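Local coordinates for protein mitochondrial enolase superfamily member 1 (Homo sapiens, PDB 4A35) that catalyses the magnesium-dependent dehydration of L-fuconate to 2-keto-3-deoxy-L-fuconate, a step in the breakdown of L-fucose, at residues 326-331 and 364-369. Numbering follows the deposited sequence.
Sequences LQIDSC and ELVQHL
With chi1 at 61°, Ser330 holds OG between its own N and carbonyl carbon and lays it against CB of Leu365, 3.6 Å away; the comparable turn of Ile328 (chi1 64°, the rest of the chain extended) sends CD1 out to the same helix. Ser330 CB sits among Leu365, Val366 and Leu369, one turn of helix, and lies 4.0 Å from Val366 CB. Ile328 reaches the helix chiefly through CD1, 4.1 Å from Val366 CG2 and equally near Leu369 CB; the Ile328 side chain runs at a slant to both. Farther along the loop, Cys331 SG meets Leu365 CD2 at 3.8 Å. The touching residues are all buried, and the contact is van der Waals packing throughout. CB of Asp329 points away from residues 364-369, and the carboxylate shapes the loop: OD2 takes the N-H of Cys331 (2.8 Å) from above the carboxylate plane, an Asx turn, while OD1 bonds ND1 of His356, the predicted active-site histidine. Asp329 thus ties the packed loop to the catalytic centre, consistent with the His-Asp pair of mandelate racemase relatives. In the barrel domain, the loop leaves strand 325-326 for helix 335-348, whose Asn339 touches both Ile328 and Leu369, and helix 362-377 packs against this loop, while Asn121 of helix 110-131, from the N-terminal family region, touches Cys331 and Leu365.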
loop_
_atom_site.group_PDB
_atom_site.type_symbol
_atom_site.label_atom_id
_atom_site.label_comp_id
_atom_site.label_asym_id
_atom_site.label_seq_id
_atom_site.Cartn_x
_atom_site.Cartn_y
_atom_site.Cartn_z
ATOM N N LEU A 326 1.329 4.784 -19.705
ATOM C CA LEU A 326 0.955 4.914 -18.281
ATOM C C LEU A 326 -0.493 4.575 -18.129
ATOM O O LEU A 326 -1.350 5.218 -18.720
ATOM C CB LEU A 326 1.299 6.355 -17.821
ATOM C CG LEU A 326 1.152 6.619 -16.301
ATOM C CD1 LEU A 326 2.058 7.777 -15.873
ATOM C CD2 LEU A 326 -0.329 6.964 -15.950
ATOM N N GLN A 327 -0.791 3.602 -17.248
ATOM C CA GLN A 327 -2.176 3.144 -17.135
ATOM C C GLN A 327 -2.829 3.611 -15.844
ATOM O O GLN A 327 -2.717 2.951 -14.825
ATOM C CB GLN A 327 -2.202 1.608 -17.262
ATOM C CG GLN A 327 -1.526 1.245 -18.624
ATOM C CD GLN A 327 -1.304 -0.183 -18.826
ATOM O OE1 GLN A 327 -0.636 -0.838 -18.016
ATOM N NE2 GLN A 327 -1.832 -0.684 -19.937
ATOM N N ILE A 328 -3.598 4.702 -15.939
ATOM C CA ILE A 328 -4.368 5.162 -14.796
ATOM C C ILE A 328 -5.512 4.182 -14.492
ATOM O O ILE A 328 -5.943 3.418 -15.352
ATOM C CB ILE A 328 -4.941 6.598 -15.020
ATOM C CG1 ILE A 328 -5.957 6.665 -16.197
ATOM C CG2 ILE A 328 -3.799 7.693 -15.005
ATOM C CD1 ILE A 328 -6.817 8.065 -16.323
ATOM N N ASP A 329 -5.983 4.206 -13.240
ATOM C CA ASP A 329 -7.155 3.455 -12.845
ATOM C C ASP A 329 -8.041 4.394 -12.005
ATOM O O ASP A 329 -7.557 5.075 -11.089
ATOM C CB ASP A 329 -6.820 2.170 -12.099
ATOM C CG ASP A 329 -8.133 1.426 -11.829
ATOM O OD1 ASP A 329 -8.573 0.666 -12.709
ATOM O OD2 ASP A 329 -8.731 1.637 -10.750
ATOM N N SER A 330 -9.332 4.434 -12.357
ATOM C CA SER A 330 -10.348 5.303 -11.764
ATOM C C SER A 330 -10.636 4.961 -10.288
ATOM O O SER A 330 -11.146 5.809 -9.574
ATOM C CB SER A 330 -11.652 5.175 -12.578
ATOM O OG SER A 330 -12.198 3.860 -12.588
ATOM N N CYS A 331 -10.401 3.695 -9.872
ATOM C CA CYS A 331 -10.784 3.230 -8.508
ATOM C C CYS A 331 -9.592 2.758 -7.595
ATOM O O CYS A 331 -9.833 2.463 -6.420
ATOM C CB CYS A 331 -11.839 2.131 -8.632
ATOM S SG CYS A 331 -13.404 2.745 -9.301
ATOM N N GLU A 364 -17.115 2.498 -17.254
ATOM C CA GLU A 364 -18.094 3.558 -17.034
ATOM C C GLU A 364 -17.436 4.821 -16.416
ATOM O O GLU A 364 -17.778 5.927 -16.828
ATOM C CB GLU A 364 -19.211 3.061 -16.095
ATOM C CG GLU A 364 -20.298 2.211 -16.775
ATOM C CD GLU A 364 -19.878 0.889 -17.410
ATOM O OE1 GLU A 364 -18.894 0.271 -16.937
ATOM O OE2 GLU A 364 -20.636 0.398 -18.279
ATOM N N LEU A 365 -16.452 4.648 -15.536
ATOM C CA LEU A 365 -15.818 5.835 -14.868
ATOM C C LEU A 365 -14.642 6.359 -15.647
ATOM O O LEU A 365 -14.586 7.538 -15.928
ATOM C CB LEU A 365 -15.326 5.493 -13.428
ATOM C CG LEU A 365 -16.382 5.480 -12.325
ATOM C CD1 LEU A 365 -17.500 4.436 -12.628
ATOM C CD2 LEU A 365 -15.728 5.222 -10.934
ATOM N N VAL A 366 -13.687 5.488 -15.965
ATOM C CA VAL A 366 -12.421 5.919 -16.528
ATOM C C VAL A 366 -12.583 6.625 -17.914
ATOM O O VAL A 366 -11.793 7.505 -18.215
ATOM C CB VAL A 366 -11.384 4.807 -16.531
ATOM C CG1 VAL A 366 -11.436 3.955 -17.799
ATOM C CG2 VAL A 366 -9.985 5.399 -16.269
ATOM N N GLN A 367 -13.617 6.281 -18.678
ATOM C CA GLN A 367 -13.892 6.943 -19.991
ATOM C C GLN A 367 -14.000 8.504 -19.781
ATOM O O GLN A 367 -13.540 9.257 -20.622
ATOM C CB GLN A 367 -15.201 6.366 -20.615
ATOM C CG GLN A 367 -16.453 6.658 -19.786
ATOM C CD GLN A 367 -17.731 6.154 -20.450
ATOM O OE1 GLN A 367 -17.803 5.994 -21.693
ATOM N NE2 GLN A 367 -18.709 5.807 -19.626
ATOM N N HIS A 368 -14.598 8.973 -18.633
ATOM C CA HIS A 368 -14.710 10.412 -18.374
ATOM C C HIS A 368 -13.330 11.034 -18.244
ATOM O O HIS A 368 -13.106 12.145 -18.705
ATOM C CB HIS A 368 -15.500 10.655 -17.047
ATOM C CG HIS A 368 -16.965 10.341 -17.116
ATOM N ND1 HIS A 368 -17.900 11.333 -17.409
ATOM C CD2 HIS A 368 -17.608 9.177 -16.901
ATOM C CE1 HIS A 368 -19.072 10.723 -17.395
ATOM N NE2 HIS A 368 -18.950 9.426 -17.071
ATOM N N LEU A 369 -12.432 10.338 -17.550
ATOM C CA LEU A 369 -11.105 10.890 -17.272
ATOM C C LEU A 369 -10.273 11.021 -18.575
ATOM O O LEU A 369 -9.570 12.023 -18.771
ATOM C CB LEU A 369 -10.371 10.040 -16.218
ATOM C CG LEU A 369 -11.062 9.924 -14.842
ATOM C CD1 LEU A 369 -10.291 8.908 -13.909
ATOM C CD2 LEU A 369 -11.202 11.248 -14.178
#